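Local coordinates for glycoside hydrolase family 16 protein (Akkermansia muciniphila, PDB 6T2N) that probably acts as an endo-beta-galactosidase that cleaves the O-glycans of mucin within their chains, initiating mucin breakdown in the human gut, at residues V150-P155 / P162-L167; F224-M229 / I296-F301. One frame throughout, in Å; residues are numbered along the deposited sequence.

In the fold
Strand 146-153 is shared ground for the two contacts, whose centres lie 8 Å apart. Val150 and Ala152 face inward, meeting strand 160-168 of the second sheet in interaction 1, while Arg151 between them faces outward and fills the space between the two flanking strands that meet in interaction 2. Probable backbone hydrogen bonds tie the contacts together: Val150 O lies 2.6 Å from Tyr227 N, and Ala152 N 3.1 Å from His225 O. Interaction 2 includes Asp297 of the calcium site, and the ion is about 10 Å from the side chain of Ala152. The substrate cleft of family 16 enzymes normally lies on the other sheet, here the one containing 162-167.

Interaction 1. Residues V150-P155 / P162-L167; sequences VRAKVP and PAIWLL
Pro162 of strand 160-168 sets its ring against Val154 and Pro155, just past the end of strand 146-153. From the backbone outward, its CB first meets CG1 of Val154 at 4.0 Å. That same CB lies 4.1 Å from CD of Pro155. One atom further, at the outermost corner of the ring, CG packs more closely, 3.9 Å from Val154 CG1. CG is equally near Pro155, with 3.9 Å to its CD. The Val154 side chain runs across the Pro162 ring at about a right angle, whereas the two proline rings slide past each other in opposite directions. Two prolines probably suit this spot, bringing rigid hydrocarbon rings and no backbone N-H to satisfy, and Phe294 of strand 292-302 packs on both Val154 and Pro162.

No hydrogen bond joins the segments, whose touching parts, 150-155 and 162-164, run nearly opposite, 175° apart. They belong to the two facing sheets of the beta-sandwich (jelly-roll) fold of glycoside hydrolase family 16, and this is its apolar interior. Further along, Ile164 reaches over the gap with its longer branch: an extended second torsion (chi2 157°) carries CD1 outward to lie 3.8 Å from CG1 of Val150. The beta-branched pair suits extended strands and fills the space with methyl groups. Ala152, whose small side chain leaves room for the isoleucine, receives the same methyl, its CB standing 4.3 Å from Ile164 CD1. On the other face of strand 160-168, Trp165 turns toward strand 179-181 and hydrogen-bonds through NE1 to Asn272 OD1.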
ATOM      1  N   VAL A 150      -9.005   3.217  -5.181  1.00 66.07           N
ATOM      2  CA  VAL A 150      -7.752   3.199  -5.975  1.00 66.58           C
ATOM      3  C   VAL A 150      -7.982   2.306  -7.187  1.00 65.58           C
ATOM      4  O   VAL A 150      -8.218   1.085  -7.025  1.00 60.67           O
ATOM      5  CB  VAL A 150      -6.516   2.781  -5.155  1.00 67.93           C
ATOM      6  CG1 VAL A 150      -5.275   2.722  -6.054  1.00 68.97           C
ATOM      7  CG2 VAL A 150      -6.276   3.735  -3.981  1.00 67.35           C
ATOM      8  N   ARG A 151      -7.912   2.935  -8.361  1.00 69.53           N
ATOM      9  CA  ARG A 151      -8.104   2.250  -9.662  1.00 70.85           C
ATOM     10  C   ARG A 151      -6.754   2.027 -10.334  1.00 69.03           C
ATOM     11  O   ARG A 151      -6.026   3.045 -10.494  1.00 64.81           O
ATOM     12  CB  ARG A 151      -8.998   3.043 -10.601  1.00 73.94           C
ATOM     13  CG  ARG A 151      -9.397   2.175 -11.780  1.00 78.23           C
ATOM     14  CD  ARG A 151     -10.881   2.143 -12.075  1.00 82.38           C
ATOM     15  NE  ARG A 151     -11.150   1.394 -13.297  1.00 82.06           N
ATOM     16  CZ  ARG A 151     -10.794   1.824 -14.508  1.00 84.18           C
ATOM     17  NH1 ARG A 151     -10.125   2.960 -14.661  1.00 83.99           N
ATOM     18  NH2 ARG A 151     -11.068   1.097 -15.570  1.00 86.76           N
ATOM     19  N   ALA A 152      -6.451   0.758 -10.690  1.00 68.50           N
ATOM     20  CA  ALA A 152      -5.098   0.323 -11.115  1.00 68.66           C
ATOM     21  C   ALA A 152      -5.112  -0.937 -11.998  1.00 70.32           C
ATOM     22  O   ALA A 152      -5.812  -1.950 -11.690  1.00 72.32           O
ATOM     23  CB  ALA A 152      -4.235   0.122  -9.888  1.00 65.77           C
ATOM     24  N   LYS A 153      -4.281  -0.899 -13.037  1.00 70.36           N
ATOM     25  CA  LYS A 153      -3.913  -2.078 -13.853  1.00 73.65           C
ATOM     26  C   LYS A 153      -2.577  -2.614 -13.347  1.00 71.71           C
ATOM     27  O   LYS A 153      -1.704  -1.806 -13.046  1.00 71.29           O
ATOM     28  CB  LYS A 153      -3.761  -1.709 -15.323  1.00 78.00           C
ATOM     29  CG  LYS A 153      -4.029  -2.892 -16.236  1.00 86.20           C
ATOM     30  CD  LYS A 153      -4.083  -2.587 -17.724  1.00 88.34           C
ATOM     31  CE  LYS A 153      -2.884  -3.211 -18.402  1.00 92.99           C
ATOM     32  NZ  LYS A 153      -2.912  -2.997 -19.862  1.00 98.81           N
ATOM     33  N   VAL A 154      -2.432  -3.926 -13.215  1.00 70.37           N
ATOM     34  CA  VAL A 154      -1.215  -4.511 -12.583  1.00 64.49           C
ATOM     35  C   VAL A 154      -0.397  -5.177 -13.670  1.00 68.61           C
ATOM     36  O   VAL A 154      -0.934  -5.703 -14.659  1.00 69.73           O
ATOM     37  CB  VAL A 154      -1.469  -5.504 -11.425  1.00 62.83           C
ATOM     38  CG1 VAL A 154      -2.040  -4.808 -10.196  1.00 62.39           C
ATOM     39  CG2 VAL A 154      -2.300  -6.733 -11.799  1.00 62.46           C
ATOM     40  N   PRO A 155       0.943  -5.159 -13.482  1.00 68.33           N
ATOM     41  CA  PRO A 155       1.863  -5.770 -14.437  1.00 65.43           C
ATOM     42  C   PRO A 155       1.648  -7.272 -14.316  1.00 63.09           C
ATOM     43  O   PRO A 155       1.024  -7.652 -13.400  1.00 61.74           O
ATOM     44  CB  PRO A 155       3.230  -5.334 -13.917  1.00 64.96           C
ATOM     45  CG  PRO A 155       3.001  -5.179 -12.417  1.00 65.21           C
ATOM     46  CD  PRO A 155       1.639  -4.535 -12.337  1.00 64.12           C
ATOM     47  N   PRO A 162       3.094  -5.995  -7.165  1.00 51.80           N
ATOM     48  CA  PRO A 162       2.407  -4.727  -7.048  1.00 52.69           C
ATOM     49  C   PRO A 162       1.623  -4.784  -5.742  1.00 52.96           C
ATOM     50  O   PRO A 162       1.139  -5.856  -5.374  1.00 56.35           O
ATOM     51  CB  PRO A 162       1.495  -4.666  -8.288  1.00 54.75           C
ATOM     52  CG  PRO A 162       1.367  -6.124  -8.783  1.00 54.27           C
ATOM     53  CD  PRO A 162       2.446  -6.931  -8.090  1.00 53.45           C
ATOM     54  N   ALA A 163       1.481  -3.628  -5.111  1.00 53.21           N
ATOM     55  CA  ALA A 163       0.811  -3.488  -3.810  1.00 53.66           C
ATOM     56  C   ALA A 163       0.207  -2.094  -3.702  1.00 57.13           C
ATOM     57  O   ALA A 163       0.881  -1.133  -4.078  1.00 62.75           O
ATOM     58  CB  ALA A 163       1.791  -3.742  -2.715  1.00 50.91           C
ATOM     59  N   ILE A 164      -1.035  -2.034  -3.226  1.00 56.65           N
ATOM     60  CA  ILE A 164      -1.691  -0.838  -2.639  1.00 55.17           C
ATOM     61  C   ILE A 164      -1.854  -1.122  -1.151  1.00 52.76           C
ATOM     62  O   ILE A 164      -2.552  -2.068  -0.822  1.00 50.10           O
ATOM     63  CB  ILE A 164      -3.032  -0.630  -3.342  1.00 55.47           C
ATOM     64  CG1 ILE A 164      -2.793  -0.477  -4.840  1.00 56.09           C
ATOM     65  CG2 ILE A 164      -3.846   0.508  -2.749  1.00 54.77           C
ATOM     66  CD1 ILE A 164      -4.015  -0.825  -5.651  1.00 60.15           C
ATOM     67  N   TRP A 165      -1.231  -0.328  -0.287  1.00 53.68           N
ATOM     68  CA  TRP A 165      -1.297  -0.617   1.157  1.00 54.06           C
ATOM     69  C   TRP A 165      -0.986   0.603   2.030  1.00 56.32           C
ATOM     70  O   TRP A 165      -0.437   1.577   1.545  1.00 62.45           O
ATOM     71  CB  TRP A 165      -0.415  -1.814   1.422  1.00 50.70           C
ATOM     72  CG  TRP A 165       1.002  -1.565   1.083  1.00 52.34           C
ATOM     73  CD1 TRP A 165       1.509  -1.331  -0.150  1.00 54.67           C
ATOM     74  CD2 TRP A 165       2.113  -1.545   1.988  1.00 53.53           C
ATOM     75  NE1 TRP A 165       2.852  -1.136  -0.060  1.00 51.72           N
ATOM     76  CE2 TRP A 165       3.253  -1.274   1.231  1.00 50.18           C
ATOM     77  CE3 TRP A 165       2.258  -1.713   3.365  1.00 54.91           C
ATOM     78  CZ2 TRP A 165       4.515  -1.169   1.792  1.00 49.72           C
ATOM     79  CZ3 TRP A 165       3.510  -1.622   3.916  1.00 53.13           C
ATOM     80  CH2 TRP A 165       4.625  -1.356   3.133  1.00 50.70           C
ATOM     81  N   LEU A 166      -1.480   0.551   3.265  1.00 58.84           N
ATOM     82  CA  LEU A 166      -1.417   1.619   4.299  1.00 57.45           C
ATOM     83  C   LEU A 166      -0.854   1.041   5.611  1.00 55.59           C
ATOM     84  O   LEU A 166      -1.143  -0.108   5.927  1.00 51.06           O
ATOM     85  CB  LEU A 166      -2.825   2.162   4.532  1.00 56.05           C
ATOM     86  CG  LEU A 166      -3.578   2.613   3.280  1.00 55.04           C
ATOM     87  CD1 LEU A 166      -4.492   1.525   2.708  1.00 51.90           C
ATOM     88  CD2 LEU A 166      -4.372   3.869   3.568  1.00 54.96           C
ATOM     89  N   LEU A 167      -0.026   1.842   6.279  1.00 57.18           N
ATOM     90  CA  LEU A 167       0.631   1.609   7.590  1.00 55.86           C
ATOM     91  C   LEU A 167       0.127   2.689   8.550  1.00 58.01           C
ATOM     92  O   LEU A 167       0.062   3.868   8.103  1.00 59.50           O
ATOM     93  CB  LEU A 167       2.148   1.764   7.451  1.00 56.08           C
ATOM     94  CG  LEU A 167       2.910   0.607   6.805  1.00 55.46           C
ATOM     95  CD1 LEU A 167       4.316   1.040   6.357  1.00 53.85           C
ATOM     96  CD2 LEU A 167       2.970  -0.586   7.744  1.00 54.99           C
TER

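Interaction 2. Residues F224-M229 / I296-F301; sequences FHTYVM and IDYVRF. With CA (calcium ion), chain C.
Phe224 and Asp297 stand with their CA atoms 8.0 Å apart, and Thr226 and Tyr298 with theirs at 9.0 Å, because strand 146-153 runs between the two segments. Strands 225-231 and 292-302 each pair antiparallel with that central strand and so run parallel to each other, exchanging no hydrogen bonds and meeting mainly through side chains. At Asp297 and Tyr298 the second strand makes a classic beta bulge: both residues face Arg151, and Asp297 takes up helix-like backbone angles.

The Phe224 ring approaches Asp297 obliquely, its CE2 3.5 Å from CB of the aspartate, with ring and carboxylate planes 68° apart. The apolar ring thus packs on the methylene while OD1 of the carboxylate is left to the metal; OD2 makes a long, weak ion pair with Arg151 NH1. Asp297 grips the calcium ion twice, through its backbone O at 2.6 Å and its OD1 at 2.7 Å. With CG anti to the backbone N (chi1 -167°), the carboxylate swings to the carbonyl side, where OD1 and the residue's own backbone O can reach one ion. The backbone oxygens of Glu59 and Gly98 complete the protein ligands of this site on the convex sheet of the family 16 beta-sandwich.

The other bulge residue, Tyr298, extends its phenol toward Thr226, but OH and OG1 remain 4.0 Å apart, a loose approach at the partly exposed surface. Arg151 fills in between, touching Phe224, Thr226 and Tyr298. Over one face of the Tyr298 ring lies the guanidinium of Arg300, its CZ above the ring centre, while its NH2 forms a salt bridge to Glu59 OE1.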
ATOM      1  N   PHE A 224      -8.084  -2.581 -15.866  1.00 73.91           N
ATOM      2  CA  PHE A 224      -8.068  -1.782 -14.627  1.00 72.35           C
ATOM      3  C   PHE A 224      -9.189  -2.301 -13.714  1.00 73.67           C
ATOM      4  O   PHE A 224     -10.303  -2.644 -14.176  1.00 78.59           O
ATOM      5  CB  PHE A 224      -8.313  -0.303 -14.961  1.00 74.93           C
ATOM      6  CG  PHE A 224      -7.132   0.529 -15.399  1.00 73.56           C
ATOM      7  CD1 PHE A 224      -6.711   0.543 -16.720  1.00 74.10           C
ATOM      8  CD2 PHE A 224      -6.463   1.332 -14.486  1.00 72.16           C
ATOM      9  CE1 PHE A 224      -5.637   1.325 -17.112  1.00 74.26           C
ATOM     10  CE2 PHE A 224      -5.373   2.101 -14.873  1.00 73.67           C
ATOM     11  CZ  PHE A 224      -4.964   2.104 -16.191  1.00 74.56           C
ATOM     12  N   HIS A 225      -8.913  -2.317 -12.418  1.00 70.46           N
ATOM     13  CA  HIS A 225      -9.872  -2.673 -11.361  1.00 65.89           C
ATOM     14  C   HIS A 225      -9.761  -1.663 -10.235  1.00 65.94           C
ATOM     15  O   HIS A 225      -8.641  -1.231  -9.946  1.00 67.25           O
ATOM     16  CB  HIS A 225      -9.558  -4.062 -10.897  1.00 65.01           C
ATOM     17  CG  HIS A 225      -9.796  -5.072 -11.953  1.00 67.09           C
ATOM     18  ND1 HIS A 225      -8.766  -5.604 -12.682  1.00 69.63           N
ATOM     19  CD2 HIS A 225     -10.923  -5.680 -12.361  1.00 68.78           C
ATOM     20  CE1 HIS A 225      -9.244  -6.493 -13.528  1.00 71.84           C
ATOM     21  NE2 HIS A 225     -10.568  -6.564 -13.332  1.00 73.21           N
ATOM     22  N   THR A 226     -10.900  -1.292  -9.647  1.00 71.61           N
ATOM     23  CA  THR A 226     -10.984  -0.362  -8.496  1.00 69.36           C
ATOM     24  C   THR A 226     -10.872  -1.148  -7.190  1.00 69.82           C
ATOM     25  O   THR A 226     -11.609  -2.158  -7.008  1.00 72.82           O
ATOM     26  CB  THR A 226     -12.289   0.410  -8.505  1.00 72.06           C
ATOM     27  OG1 THR A 226     -12.591   0.789  -9.848  1.00 70.96           O
ATOM     28  CG2 THR A 226     -12.179   1.600  -7.586  1.00 75.80           C
ATOM     29  N   TYR A 227      -9.932  -0.734  -6.350  1.00 68.23           N
ATOM     30  CA  TYR A 227      -9.647  -1.341  -5.030  1.00 65.69           C
ATOM     31  C   TYR A 227     -10.212  -0.356  -4.013  1.00 63.24           C
ATOM     32  O   TYR A 227      -9.917   0.808  -4.109  1.00 65.84           O
ATOM     33  CB  TYR A 227      -8.149  -1.644  -4.923  1.00 64.44           C
ATOM     34  CG  TYR A 227      -7.634  -2.645  -5.930  1.00 65.28           C
ATOM     35  CD1 TYR A 227      -7.792  -4.009  -5.757  1.00 64.25           C
ATOM     36  CD2 TYR A 227      -7.008  -2.229  -7.092  1.00 70.83           C
ATOM     37  CE1 TYR A 227      -7.342  -4.933  -6.694  1.00 66.96           C
ATOM     38  CE2 TYR A 227      -6.559  -3.138  -8.047  1.00 72.34           C
ATOM     39  CZ  TYR A 227      -6.719  -4.503  -7.854  1.00 69.57           C
ATOM     40  OH  TYR A 227      -6.269  -5.389  -8.802  1.00 70.30           O
ATOM     41  N   VAL A 228     -11.090  -0.806  -3.138  1.00 64.42           N
ATOM     42  CA  VAL A 228     -11.910   0.089  -2.264  1.00 65.15           C
ATOM     43  C   VAL A 228     -11.868  -0.354  -0.790  1.00 62.28           C
ATOM     44  O   VAL A 228     -12.222  -1.537  -0.429  1.00 56.25           O
ATOM     45  CB  VAL A 228     -13.368   0.092  -2.732  1.00 72.06           C
ATOM     46  CG1 VAL A 228     -14.138   1.224  -2.068  1.00 71.80           C
ATOM     47  CG2 VAL A 228     -13.468   0.093  -4.266  1.00 76.18           C
ATOM     48  N   MET A 229     -11.500   0.588   0.059  1.00 60.72           N
ATOM     49  CA  MET A 229     -11.520   0.380   1.510  1.00 60.38           C
ATOM     50  C   MET A 229     -12.574   1.321   2.110  1.00 63.76           C
ATOM     51  O   MET A 229     -12.358   2.532   2.083  1.00 69.07           O
ATOM     52  CB  MET A 229     -10.142   0.689   2.086  1.00 59.39           C
ATOM     53  CG  MET A 229     -10.177   0.679   3.580  1.00 63.06           C
ATOM     54  SD  MET A 229      -8.666   1.177   4.412  1.00 64.97           S
ATOM     55  CE  MET A 229      -8.724   2.942   4.117  1.00 61.90           C
ATOM     56  N   ILE A 296      -1.634   3.413 -11.986  1.00 66.00           N
ATOM     57  CA  ILE A 296      -2.746   3.837 -11.081  1.00 66.40           C
ATOM     58  C   ILE A 296      -3.533   4.914 -11.819  1.00 67.80           C
ATOM     59  O   ILE A 296      -2.990   6.037 -12.000  1.00 68.35           O
ATOM     60  CB  ILE A 296      -2.227   4.353  -9.724  1.00 63.77           C
ATOM     61  CG1 ILE A 296      -1.565   3.250  -8.914  1.00 63.42           C
ATOM     62  CG2 ILE A 296      -3.338   5.004  -8.954  1.00 65.01           C
ATOM     63  CD1 ILE A 296      -0.088   3.204  -9.093  1.00 65.99           C
ATOM     64  N   ASP A 297      -4.756   4.610 -12.233  1.00 67.05           N
ATOM     65  CA  ASP A 297      -5.587   5.663 -12.869  1.00 70.51           C
ATOM     66  C   ASP A 297      -5.915   6.739 -11.816  1.00 68.06           C
ATOM     67  O   ASP A 297      -5.753   7.909 -12.103  1.00 71.96           O
ATOM     68  CB  ASP A 297      -6.775   5.067 -13.621  1.00 72.31           C
ATOM     69  CG  ASP A 297      -7.462   6.064 -14.534  1.00 77.68           C
ATOM     70  OD1 ASP A 297      -6.771   6.826 -15.263  1.00 86.31           O
ATOM     71  OD2 ASP A 297      -8.680   6.059 -14.529  1.00 83.79           O
ATOM     72  N   TYR A 298      -6.377   6.401 -10.627  1.00 66.73           N
ATOM     73  CA  TYR A 298      -6.712   7.459  -9.645  1.00 67.47           C
ATOM     74  C   TYR A 298      -6.673   6.959  -8.198  1.00 64.70           C
ATOM     75  O   TYR A 298      -6.691   5.734  -7.899  1.00 61.47           O
ATOM     76  CB  TYR A 298      -8.055   8.113  -9.982  1.00 69.16           C
ATOM     77  CG  TYR A 298      -9.252   7.204  -9.995  1.00 70.29           C
ATOM     78  CD1 TYR A 298      -9.761   6.640  -8.827  1.00 71.46           C
ATOM     79  CD2 TYR A 298      -9.914   6.932 -11.178  1.00 72.18           C
ATOM     80  CE1 TYR A 298     -10.887   5.824  -8.847  1.00 70.76           C
ATOM     81  CE2 TYR A 298     -11.047   6.129 -11.213  1.00 73.66           C
ATOM     82  CZ  TYR A 298     -11.534   5.576 -10.047  1.00 71.51           C
ATOM     83  OH  TYR A 298     -12.614   4.765 -10.115  1.00 71.62           O
ATOM     84  N   VAL A 299      -6.567   7.949  -7.320  1.00 65.19           N
ATOM     85  CA  VAL A 299      -6.707   7.803  -5.851  1.00 67.79           C
ATOM     86  C   VAL A 299      -7.710   8.856  -5.402  1.00 73.21           C
ATOM     87  O   VAL A 299      -7.452  10.041  -5.652  1.00 83.79           O
ATOM     88  CB  VAL A 299      -5.342   7.943  -5.163  1.00 65.14           C
ATOM     89  CG1 VAL A 299      -5.469   7.918  -3.640  1.00 65.02           C
ATOM     90  CG2 VAL A 299      -4.378   6.879  -5.678  1.00 59.44           C
ATOM     91  N   ARG A 300      -8.845   8.417  -4.853  1.00 77.31           N
ATOM     92  CA  ARG A 300      -9.924   9.284  -4.315  1.00 78.08           C
ATOM     93  C   ARG A 300     -10.297   8.826  -2.917  1.00 77.67           C
ATOM     94  O   ARG A 300     -10.718   7.642  -2.766  1.00 75.89           O
ATOM     95  CB  ARG A 300     -11.149   9.172  -5.201  1.00 81.73           C
ATOM     96  CG  ARG A 300     -10.804   9.419  -6.654  1.00 86.41           C
ATOM     97  CD  ARG A 300     -12.041   9.248  -7.489  1.00 90.15           C
ATOM     98  NE  ARG A 300     -11.804   9.575  -8.882  1.00 88.61           N
ATOM     99  CZ  ARG A 300     -12.496   9.062  -9.878  1.00 90.58           C
ATOM    100  NH1 ARG A 300     -13.450   8.183  -9.659  1.00 93.94           N
ATOM    101  NH2 ARG A 300     -12.248   9.423 -11.110  1.00 95.74           N
ATOM    102  N   PHE A 301     -10.107   9.727  -1.956  1.00 77.82           N
ATOM    103  CA  PHE A 301     -10.530   9.576  -0.544  1.00 76.69           C
ATOM    104  C   PHE A 301     -11.830  10.349  -0.313  1.00 77.78           C
ATOM    105  O   PHE A 301     -11.813  11.557  -0.635  1.00 79.17           O
ATOM    106  CB  PHE A 301      -9.455  10.135   0.377  1.00 75.08           C
ATOM    107  CG  PHE A 301      -9.773   9.920   1.828  1.00 77.24           C
ATOM    108  CD1 PHE A 301     -10.127   8.665   2.294  1.00 76.54           C
ATOM    109  CD2 PHE A 301      -9.693  10.960   2.731  1.00 80.17           C
ATOM    110  CE1 PHE A 301     -10.374   8.438   3.631  1.00 74.86           C
ATOM    111  CE2 PHE A 301      -9.912  10.727   4.076  1.00 79.85           C
ATOM    112  CZ  PHE A 301     -10.246   9.471   4.521  1.00 78.65           C
TER
HETATM  113 CA    CA C 401      -6.417   9.324 -14.205  1.00113.02          CA